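Acetate kinase (Entamoeba histolytica, PDB 4H0O) is a pyrophosphate-dependent acetate kinase of the ASKHA superfamily, interconverting acetate and acetyl phosphate with diphosphate and phosphate as the phosphoryl partners. Local coordinates at residues R148-I153 / K399-F404; G337-Q342 / M367-E372. All blocks are in the same frame, centred on the assembly; numbering follows the deposited sequence.

Interaction 1 of 2, residues R148-I153 / K399-F404; sequences RQYVAI and KELFQF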
loop_
_atom_site.group_PDB
_atom_site.type_symbol
_atom_site.label_atom_id
_atom_site.label_comp_id
_atom_site.label_asym_id
_atom_site.label_seq_id
_atom_site.Cartn_x
_atom_site.Cartn_y
_atom_site.Cartn_z
ATOM N N ARG B 148 30.184 25.680 -16.813
ATOM C CA ARG B 148 29.569 24.357 -16.808
ATOM C C ARG B 148 28.439 24.311 -15.780
ATOM O O ARG B 148 28.610 24.740 -14.635
ATOM C CB ARG B 148 30.618 23.291 -16.485
ATOM C CG ARG B 148 31.885 23.388 -17.325
ATOM C CD ARG B 148 31.624 23.007 -18.772
ATOM N NE ARG B 148 31.529 21.560 -18.947
ATOM C CZ ARG B 148 30.613 20.953 -19.694
ATOM N NH1 ARG B 148 29.698 21.667 -20.338
ATOM N NH2 ARG B 148 30.607 19.629 -19.795
ATOM N N GLN B 149 27.279 23.814 -16.196
ATOM C CA GLN B 149 26.130 23.723 -15.301
ATOM C C GLN B 149 25.492 22.341 -15.386
ATOM O O GLN B 149 25.545 21.685 -16.432
ATOM C CB GLN B 149 25.106 24.825 -15.611
ATOM C CG GLN B 149 25.713 26.228 -15.643
ATOM C CD GLN B 149 24.685 27.339 -15.549
ATOM O OE1 GLN B 149 23.613 27.168 -14.963
ATOM N NE2 GLN B 149 25.013 28.494 -16.122
ATOM N N TYR B 150 24.905 21.899 -14.276
ATOM C CA TYR B 150 24.294 20.576 -14.208
ATOM C C TYR B 150 22.950 20.617 -13.500
ATOM O O TYR B 150 22.709 21.470 -12.638
ATOM C CB TYR B 150 25.221 19.581 -13.503
ATOM C CG TYR B 150 25.468 19.861 -12.032
ATOM C CD1 TYR B 150 26.463 20.739 -11.631
ATOM C CD2 TYR B 150 24.726 19.221 -11.047
ATOM C CE1 TYR B 150 26.703 20.987 -10.294
ATOM C CE2 TYR B 150 24.958 19.463 -9.707
ATOM C CZ TYR B 150 25.947 20.346 -9.338
ATOM O OH TYR B 150 26.180 20.585 -8.006
ATOM N N VAL B 151 22.074 19.691 -13.870
ATOM C CA VAL B 151 20.779 19.581 -13.220
ATOM C C VAL B 151 20.666 18.242 -12.490
ATOM O O VAL B 151 20.811 17.175 -13.089
ATOM C CB VAL B 151 19.617 19.785 -14.225
ATOM C CG1 VAL B 151 19.764 18.867 -15.429
ATOM C CG2 VAL B 151 18.282 19.584 -13.548
ATOM N N ALA B 152 20.449 18.309 -11.181
ATOM C CA ALA B 152 20.255 17.105 -10.382
ATOM C C ALA B 152 18.781 16.708 -10.427
ATOM O O ALA B 152 17.925 17.458 -9.955
ATOM C CB ALA B 152 20.698 17.345 -8.958
ATOM N N ILE B 153 18.483 15.540 -10.995
ATOM C CA ILE B 153 17.096 15.106 -11.168
ATOM C C ILE B 153 16.630 14.174 -10.040
ATOM O O ILE B 153 17.225 13.122 -9.802
ATOM C CB ILE B 153 16.867 14.430 -12.543
ATOM C CG1 ILE B 153 16.836 15.474 -13.662
ATOM C CG2 ILE B 153 15.555 13.676 -12.555
ATOM C CD1 ILE B 153 18.188 15.834 -14.208
ATOM N N LYS B 399 30.016 16.735 -7.786
ATOM C CA LYS B 399 31.296 16.050 -7.622
ATOM C C LYS B 399 31.305 14.800 -8.489
ATOM O O LYS B 399 32.319 14.438 -9.078
ATOM C CB LYS B 399 31.521 15.653 -6.159
ATOM C CG LYS B 399 31.478 16.802 -5.158
ATOM C CD LYS B 399 31.834 16.309 -3.754
ATOM C CE LYS B 399 31.458 17.330 -2.685
ATOM N NZ LYS B 399 31.730 16.827 -1.301
ATOM N N GLU B 400 30.153 14.147 -8.560
ATOM C CA GLU B 400 29.995 12.919 -9.322
ATOM C C GLU B 400 30.098 13.171 -10.828
ATOM O O GLU B 400 30.619 12.340 -11.571
ATOM C CB GLU B 400 28.643 12.294 -8.974
ATOM C CG GLU B 400 28.342 10.964 -9.625
ATOM C CD GLU B 400 27.036 10.378 -9.124
ATOM O OE1 GLU B 400 26.717 10.580 -7.930
ATOM O OE2 GLU B 400 26.326 9.729 -9.920
ATOM N N LEU B 401 29.612 14.329 -11.268
ATOM C CA LEU B 401 29.560 14.655 -12.693
ATOM C C LEU B 401 30.821 15.342 -13.217
ATOM O O LEU B 401 31.174 15.184 -14.387
ATOM C CB LEU B 401 28.347 15.540 -12.996
ATOM C CG LEU B 401 26.956 14.925 -12.854
ATOM C CD1 LEU B 401 25.886 15.945 -13.201
ATOM C CD2 LEU B 401 26.828 13.702 -13.741
ATOM N N PHE B 402 31.490 16.108 -12.359
ATOM C CA PHE B 402 32.617 16.933 -12.790
ATOM C C PHE B 402 33.930 16.624 -12.067
ATOM O O PHE B 402 34.986 17.124 -12.461
ATOM C CB PHE B 402 32.282 18.419 -12.631
ATOM C CG PHE B 402 31.226 18.910 -13.579
ATOM C CD1 PHE B 402 31.441 18.880 -14.949
ATOM C CD2 PHE B 402 30.028 19.420 -13.104
ATOM C CE1 PHE B 402 30.476 19.339 -15.828
ATOM C CE2 PHE B 402 29.057 19.881 -13.977
ATOM C CZ PHE B 402 29.283 19.842 -15.340
ATOM N N GLN B 403 33.851 15.816 -11.012
ATOM C CA GLN B 403 35.019 15.442 -10.207
ATOM C C GLN B 403 35.661 16.620 -9.464
ATOM O O GLN B 403 36.862 16.602 -9.185
ATOM C CB GLN B 403 36.061 14.695 -11.053
ATOM C CG GLN B 403 36.597 13.423 -10.412
ATOM C CD GLN B 403 35.545 12.339 -10.300
ATOM O OE1 GLN B 403 34.562 12.332 -11.043
ATOM N NE2 GLN B 403 35.744 11.414 -9.366
ATOM N N PHE B 404 34.866 17.639 -9.135
ATOM C CA PHE B 404 35.364 18.714 -8.277
ATOM C C PHE B 404 35.235 18.351 -6.798
ATOM O O PHE B 404 35.763 19.041 -5.929
ATOM C CB PHE B 404 34.709 20.075 -8.589
ATOM C CG PHE B 404 33.205 20.108 -8.423
ATOM C CD1 PHE B 404 32.620 20.040 -7.165
ATOM C CD2 PHE B 404 32.382 20.257 -9.530
ATOM C CE1 PHE B 404 31.243 20.081 -7.018
ATOM C CE2 PHE B 404 31.005 20.306 -9.390
ATOM C CZ PHE B 404 30.436 20.222 -8.130
#
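The ring of Phe402 meets strand 148-153 with its edge. Near its plane lie Tyr150 CD1, Arg148 NH2 and the carbonyl oxygen of Gln149, while its own neighbour Leu401 sets CB over one face. The Phe404 ring likewise turns an edge to Tyr150 OH and carries Lys399 CA over one face. The contact lies in the ribonuclease H-like fold of the ASKHA superfamily. Strand 148-153 belongs to its eight-stranded mixed sheet, and the end of the C-terminal helix 390-402 packs against it. Tyr150 is buried. With chi1 at 66° its ring extends from the strand to Leu401 and Phe402. Tyr150 CD1 lies 3.6 Å from Phe402 CE2. The two rings meet obliquely, their planes 65° apart. Leu401 CD1 meets the root of the same tyrosine ring, 3.7 Å from Tyr150 CB. Tyr150 OH is hydrogen-bonded to Ile394 O in the same helix, which ties the ring to an earlier turn. Phe93, on the adjacent strand 93-98, meets the rings of both Phe402 and Phe404. Bends at chi2 and chi3 bring the Arg148 guanidinium to the edge of Phe402, with Arg148 NH2 4.0 Å from Phe402 CE1 and the two planes 75° apart. Nearer the backbone, Arg148 CB is 3.9 Å from Phe402 CZ. Beyond Phe402 the helix ends as Gln403 takes a positive phi, and Gln403 N still donates to Lys399 O at 2.8 Å.

Interaction 2 of 2, residues G337-Q342 / M367-E372; sequences GLEVWQ and MGKKIE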
loop_
_atom_site.group_PDB
_atom_site.type_symbol
_atom_site.label_atom_id
_atom_site.label_comp_id
_atom_site.label_asym_id
_atom_site.label_seq_id
_atom_site.Cartn_x
_atom_site.Cartn_y
_atom_site.Cartn_z
ATOM N N GLY B 337 13.160 12.192 10.565
ATOM C CA GLY B 337 13.978 11.014 10.794
ATOM C C GLY B 337 15.177 11.303 11.679
ATOM O O GLY B 337 15.613 10.444 12.449
ATOM N N LEU B 338 15.703 12.521 11.576
ATOM C CA LEU B 338 16.919 12.900 12.287
ATOM C C LEU B 338 16.636 13.462 13.678
ATOM O O LEU B 338 17.410 13.237 14.610
ATOM C CB LEU B 338 17.700 13.935 11.473
ATOM C CG LEU B 338 18.101 13.541 10.051
ATOM C CD1 LEU B 338 18.633 14.744 9.291
ATOM C CD2 LEU B 338 19.134 12.419 10.063
ATOM N N GLU B 339 15.521 14.176 13.816
ATOM C CA GLU B 339 15.285 15.008 14.999
ATOM C C GLU B 339 14.053 14.631 15.828
ATOM O O GLU B 339 13.624 15.404 16.684
ATOM C CB GLU B 339 15.074 16.467 14.573
ATOM C CG GLU B 339 16.169 17.011 13.658
ATOM C CD GLU B 339 15.953 18.467 13.274
ATOM O OE1 GLU B 339 14.941 19.060 13.708
ATOM O OE2 GLU B 339 16.800 19.019 12.539
ATOM N N VAL B 340 13.483 13.454 15.574
ATOM C CA VAL B 340 12.296 12.999 16.300
ATOM C C VAL B 340 12.517 11.550 16.746
ATOM O O VAL B 340 12.191 10.614 16.014
ATOM C CB VAL B 340 10.977 13.090 15.509
ATOM C CG1 VAL B 340 9.798 12.686 16.381
ATOM C CG2 VAL B 340 10.780 14.498 14.977
ATOM N N TRP B 341 13.057 11.371 17.950
ATOM C CA TRP B 341 13.433 10.039 18.428
ATOM C C TRP B 341 12.244 9.115 18.708
ATOM O O TRP B 341 12.385 7.891 18.664
ATOM C CB TRP B 341 14.330 10.134 19.669
ATOM C CG TRP B 341 13.644 10.682 20.877
ATOM C CD1 TRP B 341 13.611 11.984 21.280
ATOM C CD2 TRP B 341 12.900 9.940 21.851
ATOM N NE1 TRP B 341 12.888 12.101 22.441
ATOM C CE2 TRP B 341 12.440 10.859 22.815
ATOM C CE3 TRP B 341 12.576 8.586 22.003
ATOM C CZ2 TRP B 341 11.672 10.473 23.915
ATOM C CZ3 TRP B 341 11.813 8.202 23.094
ATOM C CH2 TRP B 341 11.371 9.142 24.037
ATOM N N GLN B 342 11.084 9.695 19.005
ATOM C CA GLN B 342 9.891 8.905 19.298
ATOM C C GLN B 342 9.445 8.076 18.092
ATOM O O GLN B 342 8.956 6.956 18.251
ATOM C CB GLN B 342 8.738 9.797 19.774
ATOM C CG GLN B 342 8.939 10.433 21.148
ATOM C CD GLN B 342 9.606 11.792 21.071
ATOM O OE1 GLN B 342 10.243 12.127 20.071
ATOM N NE2 GLN B 342 9.459 12.586 22.127
ATOM N N MET B 367 20.320 13.970 17.326
ATOM C CA MET B 367 19.585 14.893 16.472
ATOM C C MET B 367 20.052 14.744 15.028
ATOM O O MET B 367 19.711 15.558 14.166
ATOM C CB MET B 367 19.752 16.336 16.953
ATOM C CG MET B 367 19.052 16.632 18.270
ATOM S SD MET B 367 17.248 16.566 18.163
ATOM C CE MET B 367 16.918 18.083 17.264
ATOM N N GLY B 368 20.832 13.698 14.774
ATOM C CA GLY B 368 21.251 13.367 13.424
ATOM C C GLY B 368 22.128 14.409 12.760
ATOM O O GLY B 368 22.098 14.563 11.538
ATOM N N LYS B 369 22.916 15.123 13.560
ATOM C CA LYS B 369 23.866 16.085 13.014
ATOM C C LYS B 369 24.990 15.368 12.276
ATOM O O LYS B 369 25.687 15.963 11.452
ATOM C CB LYS B 369 24.427 16.990 14.112
ATOM C CG LYS B 369 23.423 18.013 14.623
ATOM C CD LYS B 369 22.708 18.682 13.457
ATOM C CE LYS B 369 21.590 19.604 13.921
ATOM N NZ LYS B 369 20.767 20.079 12.768
ATOM N N LYS B 370 25.143 14.075 12.555
ATOM C CA LYS B 370 26.147 13.251 11.887
ATOM C C LYS B 370 25.769 11.770 11.923
ATOM O O LYS B 370 25.048 11.328 12.819
ATOM C CB LYS B 370 27.523 13.460 12.523
ATOM C CG LYS B 370 27.618 12.984 13.963
ATOM C CD LYS B 370 29.065 12.905 14.424
ATOM C CE LYS B 370 29.172 12.267 15.799
ATOM N NZ LYS B 370 30.556 12.348 16.343
ATOM N N ILE B 371 26.260 11.012 10.948
ATOM C CA ILE B 371 25.976 9.584 10.869
ATOM C C ILE B 371 26.437 8.861 12.132
ATOM O O ILE B 371 27.625 8.844 12.449
ATOM C CB ILE B 371 26.652 8.940 9.645
ATOM C CG1 ILE B 371 26.150 9.592 8.355
ATOM C CG2 ILE B 371 26.397 7.440 9.624
ATOM C CD1 ILE B 371 26.866 9.112 7.111
ATOM N N GLU B 372 25.487 8.267 12.847
ATOM C CA GLU B 372 25.793 7.544 14.075
ATOM C C GLU B 372 24.797 6.415 14.314
ATOM O O GLU B 372 23.584 6.619 14.246
ATOM C CB GLU B 372 25.802 8.499 15.270
ATOM C CG GLU B 372 24.635 9.472 15.296
ATOM C CD GLU B 372 24.694 10.422 16.475
ATOM O OE1 GLU B 372 24.836 9.942 17.620
ATOM O OE2 GLU B 372 24.599 11.648 16.259
#
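Met367, Glu339 and Leu338 carry most of this surface contact between the end of helix 334-339 and the loop that leads into strand 372-373. Met367 does the reaching. Its chain bends at chi2 (-67°) and again at chi3 (-73°), which curls the methyl group over Glu339. Met367 CE lies 3.6 Å from Glu339 CB and also touches CG. The two side chains cross at about a right angle, and the sulfur passes near the Glu339 backbone, with Met367 SD 4.0 Å from Glu339 CA. Glu339 is extended beyond CG, and its carboxylate passes the methyl and comes near the Lys369 amine. Leu338 meets the loop backbone instead. Its CB is 3.7 Å from Met367 O, and its CD2 approaches Gly368 O at 3.9 Å. Gly368 has a phi of 64°, a value that favours glycine, and with no side chain between them its backbone can lie close against Leu338 CB. Leu338 O sits 3.1 Å from Met367 C, but its hydrogen bond goes to Arg344 NH1. Leu338 also touches Val385 on strand 382-385, so the contact adjoins the six-stranded sheet. Arg286, predicted to bind ATP, has its side chain about 4 Å from that of Glu339. No hydrogen bond joins the two segments, and Glu339 OE2 and Lys369 NZ remain 4.1 Å apart. Van der Waals packing therefore dominates, with probably only a weak electrostatic pull between the two charges.

The two contacts lie by different sheets of the ASKHA fold and share no helix or strand. Interaction 1 is partly buried and joins the C-terminal helix to the eight-stranded sheet. Interaction 2 is a surface contact beside the six-stranded sheet. Their centres are 28 Å apart, and their nearest atoms about 12 Å. In sequence, interaction 2 falls wholly between the two segments of interaction 1. Neither has a hydrogen bond across its segments, but the packing differs. Interaction 1 is mainly aromatic, with Leu401 and Arg148 alongside the rings, whereas interaction 2 rests on a methionine, aliphatic carbons and close backbone, with two opposite charges close but not paired.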